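Long-range contacts in xylosidase (Xanthomonas axonopodis pv. citri, PDB 6XN2), which probably hydrolyses beta-1,4-linked xylo-oligosaccharides to release xylose, as a glycoside hydrolase of family 43 built on a five-bladed beta-propeller: residues G58-Y63 and C312-Q317; D85-R90 and V98-Q103; G127-Y132 and D150-P155. All coordinates share one frame; numbering follows the deposited sequence.

How the interactions relate
The three contacts lie in and between blades of the family 43 propeller. Interaction 2 is a hairpin inside the four-stranded sheet 47-106. Interaction 1 joins strand 59-67 of that sheet to strand 310-314, far along the chain, and both other contacts are nested in the loop it closes. Interaction 3 follows interaction 2 in sequence and sets strand 128-136 against the loop between strands 142-149 and 157-158 of the next sheet. The centres of the contacts lie about 13 to 16 Å apart. Backbone pairing of I62 with L89 links interactions 1 and 2. Interaction 1 and the Y63 OH to P152 O hydrogen bond join the 47-106 blade to the 310-314 and 128-136 sheets.

Interaction 1 of 3, residues G58-Y63 and C312-Q317; sequences GALYIY and CLFQQQ
L60 packs over one face of the F314 ring. This is a CH-pi contact: L60 CB lies 3.8 Å from the centroid of the F314 ring, 19° off the ring normal. L60 CB is 3.6 Å from F314 CE2, so the methylene sits toward the rim. With chi1 at -165°, F314 CG lies opposite its own backbone N, and the ring reaches across to L60. At the ring edge, the carbonyl G58 O stands 4.1 Å from F314 CE1.

The second contact is apolar. L60 CD1 lies 3.8 Å from C312 SG. L60 therefore bridges two residues of strand 312-314: CB lies on the F314 ring, and the CD1 methyl turns to C312 SG while still skirting the ring.

The strand segments run roughly antiparallel at 150°, but their axes come no closer than 8.6 Å. C312 reaches L60, and F314 reaches L60 and the backbone of 58-60. The strands belong to different propeller sheets and are not paired. F314 also opens a type II' turn ending at Q317. Around the contact, F321 of strand 317-324 touches L60, V55 and A53 of strand 47-56 lie against F314 and C312, and P94 packs on F314.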
loop_
_atom_site.group_PDB
_atom_site.type_symbol
_atom_site.label_atom_id
_atom_site.label_comp_id
_atom_site.label_asym_id
_atom_site.label_seq_id
_atom_site.Cartn_x
_atom_site.Cartn_y
_atom_site.Cartn_z
ATOM N N GLY A 58 13.765 -11.324 -12.255
ATOM C CA GLY A 58 14.402 -10.382 -13.131
ATOM C C GLY A 58 13.592 -9.278 -13.767
ATOM O O GLY A 58 14.140 -8.457 -14.454
ATOM N N ALA A 59 12.298 -9.276 -13.568
ATOM C CA ALA A 59 11.433 -8.230 -14.115
ATOM C C ALA A 59 10.625 -7.551 -13.017
ATOM O O ALA A 59 10.461 -8.097 -11.923
ATOM C CB ALA A 59 10.509 -8.806 -15.180
ATOM N N LEU A 60 10.134 -6.351 -13.307
ATOM C CA LEU A 60 9.337 -5.606 -12.345
ATOM C C LEU A 60 7.867 -5.934 -12.536
ATOM O O LEU A 60 7.301 -5.675 -13.600
ATOM C CB LEU A 60 9.564 -4.103 -12.490
ATOM C CG LEU A 60 8.759 -3.225 -11.521
ATOM C CD1 LEU A 60 9.609 -2.840 -10.328
ATOM C CD2 LEU A 60 8.219 -2.008 -12.240
ATOM N N TYR A 61 7.269 -6.536 -11.511
ATOM C CA TYR A 61 5.841 -6.841 -11.508
ATOM C C TYR A 61 5.097 -5.858 -10.612
ATOM O O TYR A 61 5.564 -5.525 -9.528
ATOM C CB TYR A 61 5.597 -8.278 -11.036
ATOM C CG TYR A 61 6.019 -9.305 -12.049
ATOM C CD1 TYR A 61 7.334 -9.751 -12.111
ATOM C CD2 TYR A 61 5.107 -9.825 -12.958
ATOM C CE1 TYR A 61 7.722 -10.691 -13.050
ATOM C CE2 TYR A 61 5.492 -10.771 -13.897
ATOM C CZ TYR A 61 6.795 -11.195 -13.940
ATOM O OH TYR A 61 7.169 -12.131 -14.888
ATOM N N ILE A 62 3.950 -5.381 -11.075
ATOM C CA ILE A 62 3.143 -4.469 -10.273
ATOM C C ILE A 62 1.796 -5.107 -9.970
ATOM O O ILE A 62 1.140 -5.660 -10.863
ATOM C CB ILE A 62 2.934 -3.123 -10.985
ATOM C CG1 ILE A 62 4.273 -2.571 -11.477
ATOM C CG2 ILE A 62 2.230 -2.138 -10.064
ATOM C CD1 ILE A 62 4.126 -1.381 -12.406
ATOM N N TYR A 63 1.399 -5.047 -8.703
ATOM C CA TYR A 63 0.126 -5.600 -8.262
ATOM C C TYR A 63 -0.731 -4.457 -7.733
ATOM O O TYR A 63 -0.621 -4.072 -6.567
ATOM C CB TYR A 63 0.343 -6.683 -7.194
ATOM C CG TYR A 63 1.221 -7.814 -7.693
ATOM C CD1 TYR A 63 2.610 -7.709 -7.663
ATOM C CD2 TYR A 63 0.668 -8.972 -8.223
ATOM C CE1 TYR A 63 3.423 -8.738 -8.146
ATOM C CE2 TYR A 63 1.474 -10.005 -8.703
ATOM C CZ TYR A 63 2.847 -9.881 -8.666
ATOM O OH TYR A 63 3.652 -10.906 -9.146
ATOM N N CYS A 312 10.272 0.598 -4.557
ATOM C CA CYS A 312 10.925 -0.635 -5.042
ATOM C C CYS A 312 12.205 -0.335 -5.812
ATOM O O CYS A 312 12.224 0.600 -6.574
ATOM C CB CYS A 312 9.958 -1.320 -5.992
ATOM S SG CYS A 312 10.571 -2.865 -6.689
ATOM N N LEU A 313 13.227 -1.139 -5.585
ATOM C CA LEU A 313 14.513 -0.986 -6.291
ATOM C C LEU A 313 14.484 -1.847 -7.548
ATOM O O LEU A 313 14.189 -3.015 -7.440
ATOM C CB LEU A 313 15.628 -1.436 -5.353
ATOM C CG LEU A 313 17.036 -1.422 -5.931
ATOM C CD1 LEU A 313 17.412 -0.034 -6.389
ATOM C CD2 LEU A 313 18.022 -1.925 -4.907
ATOM N N PHE A 314 14.745 -1.237 -8.696
ATOM C CA PHE A 314 14.802 -1.931 -9.979
ATOM C C PHE A 314 16.125 -1.576 -10.653
ATOM O O PHE A 314 16.306 -0.448 -11.107
ATOM C CB PHE A 314 13.623 -1.535 -10.868
ATOM C CG PHE A 314 13.407 -2.445 -12.049
ATOM C CD1 PHE A 314 13.959 -3.716 -12.080
ATOM C CD2 PHE A 314 12.639 -2.029 -13.123
ATOM C CE1 PHE A 314 13.750 -4.556 -13.165
ATOM C CE2 PHE A 314 12.431 -2.859 -14.211
ATOM C CZ PHE A 314 12.985 -4.123 -14.231
ATOM N N GLN A 315 17.055 -2.505 -10.686
ATOM C CA GLN A 315 18.362 -2.268 -11.246
ATOM C C GLN A 315 19.078 -1.048 -10.634
ATOM O O GLN A 315 19.381 -1.019 -9.468
ATOM C CB GLN A 315 18.343 -2.269 -12.785
ATOM C CG GLN A 315 17.873 -3.579 -13.387
ATOM C CD GLN A 315 17.989 -3.685 -14.896
ATOM O OE1 GLN A 315 18.549 -2.849 -15.537
ATOM N NE2 GLN A 315 17.455 -4.733 -15.444
ATOM N N GLN A 316 19.351 -0.040 -11.436
ATOM C CA GLN A 316 20.079 1.134 -10.967
ATOM C C GLN A 316 19.250 2.217 -10.299
ATOM O O GLN A 316 19.750 3.285 -10.020
ATOM C CB GLN A 316 20.817 1.764 -12.142
ATOM C CG GLN A 316 21.881 0.842 -12.712
ATOM C CD GLN A 316 22.555 1.348 -13.961
ATOM O OE1 GLN A 316 22.135 1.081 -15.052
ATOM N NE2 GLN A 316 23.624 2.055 -13.784
ATOM N N GLN A 317 18.020 1.925 -9.956
ATOM C CA GLN A 317 17.136 2.997 -9.499
ATOM C C GLN A 317 16.067 2.550 -8.505
ATOM O O GLN A 317 15.393 1.543 -8.728
ATOM C CB GLN A 317 16.457 3.640 -10.710
ATOM C CG GLN A 317 15.569 4.817 -10.378
ATOM C CD GLN A 317 16.354 5.977 -9.821
ATOM O OE1 GLN A 317 17.295 6.460 -10.450
ATOM N NE2 GLN A 317 15.981 6.426 -8.626
#

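Interaction 2 of 3, residues D85-R90 and V98-Q103; sequences DYHVLR and VEDLGQ
R90 and E99 close one end of a beta hairpin, formed by strands 85-91 and 99-106 in a propeller blade. The strands are antiparallel, with a beta bulge between the H87-Q103 and L89-D100 pairs.

The tight part runs from the bulge to R90. R90 and E99 are a hydrogen-bonded pair, with E99 N 2.9 Å from R90 O. Their side chains add a side-on salt bridge. R90 NE reaches E99 OE1 at 2.9 Å, and R90 NH2 reaches E99 OE2 at 2.8 Å. Both oxygens lie near the guanidinium plane, but the carboxylate is turned 49° against it. A bend at chi3 (63°) swings the guanidinium onto E99, and L101 covers one guanidinium face with its methyls. At the bulge, L101 N donates to V88 O, while the V88 N bond to G102 O is weak. G102 has backbone angles (phi 94°) that call for glycine.

D100 OD1 takes two donors. One is the backbone N of G102, which makes an Asx turn. The other is H87 ND1, an almost straight bond in the imidazole plane, made to the syn lone pair. The other oxygen, D100 OD2, is held by H45. Together these fix the rotation of the carboxylate and the ring.

The exposed Q103 side chain is the looser part; its backbone stays close, with Q103 CA 3.4 Å from Y86 O. Q103 N and CB lie over one face of the H87 ring; CB makes a CH-pi contact, 4.2 Å from the H87 centroid. Its amide passes D85 at van der Waals range only, and D85 OD1 bonds instead to H66. A water bridges Q103 and H87: it donates to Q103 OE1 at 3.1 Å and lies 3.0 Å from H87 NE2.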
loop_
_atom_site.group_PDB
_atom_site.type_symbol
_atom_site.label_atom_id
_atom_site.label_comp_id
_atom_site.label_asym_id
_atom_site.label_seq_id
_atom_site.Cartn_x
_atom_site.Cartn_y
_atom_site.Cartn_z
ATOM N N ASP A 85 -11.666 -7.417 -8.852
ATOM C CA ASP A 85 -10.635 -8.283 -9.469
ATOM C C ASP A 85 -9.262 -7.619 -9.463
ATOM O O ASP A 85 -9.172 -6.451 -9.184
ATOM C CB ASP A 85 -11.039 -8.579 -10.909
ATOM C CG ASP A 85 -10.886 -7.382 -11.825
ATOM O OD1 ASP A 85 -9.831 -7.228 -12.354
ATOM O OD2 ASP A 85 -11.827 -6.629 -11.963
ATOM N N TYR A 86 -8.242 -8.398 -9.795
ATOM C CA TYR A 86 -6.912 -7.909 -9.852
ATOM C C TYR A 86 -6.221 -8.282 -11.137
ATOM O O TYR A 86 -6.385 -9.340 -11.640
ATOM C CB TYR A 86 -6.074 -8.480 -8.709
ATOM C CG TYR A 86 -6.527 -8.092 -7.341
ATOM C CD1 TYR A 86 -6.605 -6.790 -6.973
ATOM C CD2 TYR A 86 -6.866 -9.029 -6.429
ATOM C CE1 TYR A 86 -7.026 -6.431 -5.740
ATOM C CE2 TYR A 86 -7.289 -8.680 -5.185
ATOM C CZ TYR A 86 -7.370 -7.374 -4.847
ATOM O OH TYR A 86 -7.808 -7.015 -3.620
ATOM N N HIS A 87 -5.460 -7.329 -11.634
ATOM C CA HIS A 87 -4.582 -7.606 -12.783
ATOM C C HIS A 87 -3.139 -7.584 -12.297
ATOM O O HIS A 87 -2.886 -7.132 -11.215
ATOM C CB HIS A 87 -4.726 -6.545 -13.862
ATOM C CG HIS A 87 -5.963 -6.659 -14.664
ATOM N ND1 HIS A 87 -5.950 -6.719 -16.016
ATOM C CD2 HIS A 87 -7.246 -6.704 -14.305
ATOM C CE1 HIS A 87 -7.170 -6.803 -16.451
ATOM N NE2 HIS A 87 -7.967 -6.798 -15.434
ATOM N N VAL A 88 -2.242 -8.081 -13.120
ATOM C CA VAL A 88 -0.833 -7.974 -12.839
ATOM C C VAL A 88 -0.155 -7.227 -13.980
ATOM O O VAL A 88 -0.410 -7.499 -15.082
ATOM C CB VAL A 88 -0.173 -9.328 -12.607
ATOM C CG1 VAL A 88 1.297 -9.168 -12.366
ATOM C CG2 VAL A 88 -0.803 -10.003 -11.429
ATOM N N LEU A 89 0.674 -6.252 -13.682
ATOM C CA LEU A 89 1.383 -5.500 -14.707
ATOM C C LEU A 89 2.874 -5.808 -14.637
ATOM O O LEU A 89 3.382 -6.192 -13.588
ATOM C CB LEU A 89 1.139 -3.996 -14.540
ATOM C CG LEU A 89 -0.317 -3.574 -14.323
ATOM C CD1 LEU A 89 -0.429 -2.074 -14.012
ATOM C CD2 LEU A 89 -1.174 -3.926 -15.522
ATOM N N ARG A 90 3.577 -5.648 -15.752
ATOM C CA ARG A 90 5.007 -5.918 -15.762
ATOM C C ARG A 90 5.805 -4.909 -16.587
ATOM O O ARG A 90 5.367 -4.469 -17.651
ATOM C CB ARG A 90 5.273 -7.337 -16.285
ATOM C CG ARG A 90 6.756 -7.706 -16.385
ATOM C CD ARG A 90 6.941 -9.162 -16.796
ATOM N NE ARG A 90 6.384 -9.409 -18.122
ATOM C CZ ARG A 90 5.941 -10.589 -18.544
ATOM N NH1 ARG A 90 5.978 -11.643 -17.739
ATOM N NH2 ARG A 90 5.457 -10.710 -19.773
ATOM N N VAL A 98 4.751 -0.772 -20.244
ATOM C CA VAL A 98 4.060 -1.563 -19.229
ATOM C C VAL A 98 3.082 -2.553 -19.851
ATOM O O VAL A 98 2.218 -2.167 -20.639
ATOM C CB VAL A 98 3.295 -0.661 -18.250
ATOM C CG1 VAL A 98 2.403 -1.497 -17.343
ATOM C CG2 VAL A 98 4.267 0.169 -17.438
ATOM N N GLU A 99 3.221 -3.828 -19.496
ATOM C CA GLU A 99 2.343 -4.872 -20.018
ATOM C C GLU A 99 1.214 -5.165 -19.046
ATOM O O GLU A 99 1.444 -5.294 -17.848
ATOM C CB GLU A 99 3.110 -6.171 -20.278
ATOM C CG GLU A 99 4.545 -6.001 -20.739
ATOM C CD GLU A 99 5.329 -7.303 -20.669
ATOM O OE1 GLU A 99 6.437 -7.292 -20.089
ATOM O OE2 GLU A 99 4.841 -8.334 -21.188
ATOM N N ASP A 100 0.022 -5.375 -19.562
ATOM C CA ASP A 100 -1.110 -5.774 -18.770
ATOM C C ASP A 100 -1.164 -7.277 -18.955
ATOM O O ASP A 100 -1.544 -7.753 -19.976
ATOM C CB ASP A 100 -2.396 -5.159 -19.288
ATOM C CG ASP A 100 -3.609 -5.524 -18.459
ATOM O OD1 ASP A 100 -3.528 -6.397 -17.616
ATOM O OD2 ASP A 100 -4.639 -4.914 -18.651
ATOM N N LEU A 101 -0.798 -8.015 -17.936
ATOM C CA LEU A 101 -0.741 -9.469 -18.024
ATOM C C LEU A 101 -2.116 -10.092 -17.794
ATOM O O LEU A 101 -2.256 -11.314 -17.758
ATOM C CB LEU A 101 0.279 -10.029 -17.031
ATOM C CG LEU A 101 1.718 -9.591 -17.322
ATOM C CD1 LEU A 101 2.707 -10.252 -16.377
ATOM C CD2 LEU A 101 2.069 -9.896 -18.763
ATOM N N GLY A 102 -3.134 -9.273 -17.666
ATOM C CA GLY A 102 -4.475 -9.763 -17.512
ATOM C C GLY A 102 -5.030 -9.936 -16.124
ATOM O O GLY A 102 -4.364 -9.716 -15.194
ATOM N N GLN A 103 -6.283 -10.350 -16.055
ATOM C CA GLN A 103 -6.948 -10.555 -14.754
ATOM C C GLN A 103 -6.430 -11.841 -14.132
ATOM O O GLN A 103 -6.365 -12.834 -14.818
ATOM C CB GLN A 103 -8.450 -10.628 -14.934
ATOM C CG GLN A 103 -9.185 -10.526 -13.626
ATOM C CD GLN A 103 -10.650 -10.714 -13.869
ATOM O OE1 GLN A 103 -11.340 -9.802 -14.277
ATOM N NE2 GLN A 103 -11.122 -11.917 -13.627
HETATM O O HOH W 1 -10.882 -7.361 -16.120
#

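Interaction 3 of 3, residues G127-Y132 and D150-P155; sequences GKTYLY and DRPEGP
The flat R151-P152 peptide carries the T129 hydroxyl over one face: T129 OG1 lies 3.4 Å from R151 C. The other flat group, the D150 carboxylate, receives K128 NZ on the syn lone pair of OD1. Both contacts belong to the four-stranded blade 121-158 of the propeller. They set the start of strand 128-136 against the loop that leaves strand 142-149.

The T129 contact is packing. P152 N has no hydrogen to give, and T129 OG1 is instead bonded to Q124 NE2. The methyl of T129 also reaches the proline, with CG2 3.9 Å from P152 CA. P152 in turn rests on Y61 of the neighbouring sheet, so this buried side joins two blades.

The outer side is polar. K128 and D150 lie side by side and point the same way. The lysine bends at chi2 (-74°), which turns its extended end back to the aspartate. K128 NZ comes within 2.6 Å of D150 OD1, a short salt bridge. One water lies 3.2 Å from G127 O and 2.6 Å from D150 OD1. A second water lies between G127 O and D150 O. Neither water has protons enough for every acceptor round it, so the links cannot all hold at once.

Within the loop, R151 to G154 form a type I beta turn, closed by G154 N to R151 O at 2.9 Å. Across it R151 forms a salt bridge to its near neighbour, with NH1 3.0 Å from E153 OE2.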
loop_
_atom_site.group_PDB
_atom_site.type_symbol
_atom_site.label_atom_id
_atom_site.label_comp_id
_atom_site.label_asym_id
_atom_site.label_seq_id
_atom_site.Cartn_x
_atom_site.Cartn_y
_atom_site.Cartn_z
ATOM N N GLY A 127 9.399 -20.975 -4.906
ATOM C CA GLY A 127 8.957 -21.043 -6.291
ATOM C C GLY A 127 7.505 -20.654 -6.504
ATOM O O GLY A 127 7.014 -20.638 -7.634
ATOM N N LYS A 128 6.819 -20.337 -5.411
ATOM C CA LYS A 128 5.425 -19.927 -5.466
ATOM C C LYS A 128 5.341 -18.416 -5.387
ATOM O O LYS A 128 6.233 -17.774 -4.848
ATOM C CB LYS A 128 4.625 -20.545 -4.320
ATOM C CG LYS A 128 4.733 -22.071 -4.228
ATOM C CD LYS A 128 3.924 -22.738 -5.315
ATOM C CE LYS A 128 4.158 -24.240 -5.313
ATOM N NZ LYS A 128 3.286 -24.947 -6.311
ATOM N N THR A 129 4.261 -17.851 -5.871
ATOM C CA THR A 129 3.977 -16.443 -5.742
ATOM C C THR A 129 2.665 -16.356 -4.994
ATOM O O THR A 129 1.748 -17.050 -5.288
ATOM C CB THR A 129 3.841 -15.711 -7.083
ATOM O OG1 THR A 129 5.005 -15.897 -7.852
ATOM C CG2 THR A 129 3.638 -14.238 -6.874
ATOM N N TYR A 130 2.615 -15.500 -4.002
ATOM C CA TYR A 130 1.435 -15.332 -3.210
ATOM C C TYR A 130 0.845 -13.960 -3.398
ATOM O O TYR A 130 1.538 -13.037 -3.347
ATOM C CB TYR A 130 1.750 -15.563 -1.742
ATOM C CG TYR A 130 2.331 -16.915 -1.471
ATOM C CD1 TYR A 130 3.660 -17.134 -1.569
ATOM C CD2 TYR A 130 1.548 -17.961 -1.144
ATOM C CE1 TYR A 130 4.199 -18.372 -1.340
ATOM C CE2 TYR A 130 2.077 -19.201 -0.915
ATOM C CZ TYR A 130 3.401 -19.394 -1.016
ATOM O OH TYR A 130 3.934 -20.597 -0.799
ATOM N N LEU A 131 -0.454 -13.875 -3.624
ATOM C CA LEU A 131 -1.138 -12.613 -3.778
ATOM C C LEU A 131 -1.939 -12.326 -2.533
ATOM O O LEU A 131 -2.835 -13.012 -2.246
ATOM C CB LEU A 131 -2.029 -12.607 -5.014
ATOM C CG LEU A 131 -2.756 -11.320 -5.389
ATOM C CD1 LEU A 131 -1.790 -10.206 -5.621
ATOM C CD2 LEU A 131 -3.583 -11.492 -6.622
ATOM N N TYR A 132 -1.541 -11.324 -1.778
ATOM C CA TYR A 132 -2.238 -10.933 -0.556
ATOM C C TYR A 132 -3.218 -9.814 -0.862
ATOM O O TYR A 132 -2.857 -8.848 -1.521
ATOM C CB TYR A 132 -1.242 -10.483 0.518
ATOM C CG TYR A 132 -0.271 -11.560 0.888
ATOM C CD1 TYR A 132 0.857 -11.800 0.110
ATOM C CD2 TYR A 132 -0.486 -12.357 2.007
ATOM C CE1 TYR A 132 1.746 -12.805 0.439
ATOM C CE2 TYR A 132 0.395 -13.365 2.346
ATOM C CZ TYR A 132 1.508 -13.583 1.561
ATOM O OH TYR A 132 2.387 -14.580 1.894
ATOM N N ASP A 150 1.935 -20.335 -9.352
ATOM C CA ASP A 150 3.229 -20.879 -9.650
ATOM C C ASP A 150 4.091 -19.929 -10.466
ATOM O O ASP A 150 5.206 -20.225 -10.781
ATOM C CB ASP A 150 3.088 -22.215 -10.355
ATOM C CG ASP A 150 2.676 -23.301 -9.431
ATOM O OD1 ASP A 150 3.310 -23.485 -8.423
ATOM O OD2 ASP A 150 1.723 -23.963 -9.731
ATOM N N ARG A 151 3.521 -18.787 -10.802
ATOM C CA ARG A 151 4.172 -17.755 -11.552
ATOM C C ARG A 151 3.708 -16.433 -10.999
ATOM O O ARG A 151 2.626 -16.322 -10.536
ATOM C CB ARG A 151 3.772 -17.813 -13.029
ATOM C CG ARG A 151 4.267 -19.011 -13.786
ATOM C CD ARG A 151 3.848 -18.981 -15.245
ATOM N NE ARG A 151 2.414 -19.191 -15.451
ATOM C CZ ARG A 151 1.676 -18.581 -16.376
ATOM N NH1 ARG A 151 2.228 -17.727 -17.211
ATOM N NH2 ARG A 151 0.381 -18.833 -16.469
ATOM N N PRO A 152 4.535 -15.403 -11.131
ATOM C CA PRO A 152 4.238 -14.029 -10.704
ATOM C C PRO A 152 3.044 -13.405 -11.408
ATOM O O PRO A 152 2.385 -12.602 -10.836
ATOM C CB PRO A 152 5.499 -13.275 -11.015
ATOM C CG PRO A 152 6.305 -14.159 -11.851
ATOM C CD PRO A 152 5.929 -15.543 -11.519
ATOM N N GLU A 153 2.737 -13.826 -12.620
ATOM C CA GLU A 153 1.576 -13.345 -13.325
ATOM C C GLU A 153 0.373 -14.209 -13.060
ATOM O O GLU A 153 -0.660 -14.002 -13.593
ATOM C CB GLU A 153 1.831 -13.302 -14.814
ATOM C CG GLU A 153 2.128 -14.636 -15.405
ATOM C CD GLU A 153 3.591 -14.874 -15.591
ATOM O OE1 GLU A 153 4.386 -14.708 -14.673
ATOM O OE2 GLU A 153 3.949 -15.266 -16.678
ATOM N N GLY A 154 0.532 -15.217 -12.250
ATOM C CA GLY A 154 -0.543 -16.054 -11.932
ATOM C C GLY A 154 -0.918 -17.061 -12.976
ATOM O O GLY A 154 -0.105 -17.459 -13.759
ATOM N N PRO A 155 -2.160 -17.506 -12.951
ATOM C CA PRO A 155 -3.317 -17.136 -12.140
ATOM C C PRO A 155 -3.216 -17.659 -10.714
ATOM O O PRO A 155 -2.468 -18.541 -10.471
ATOM C CB PRO A 155 -4.431 -17.825 -12.856
ATOM C CG PRO A 155 -3.795 -19.067 -13.321
ATOM C CD PRO A 155 -2.457 -18.664 -13.789
HETATM O O HOH W 2 7.187 -21.659 -10.103
HETATM O O HOH W 3 5.907 -23.470 -8.629
#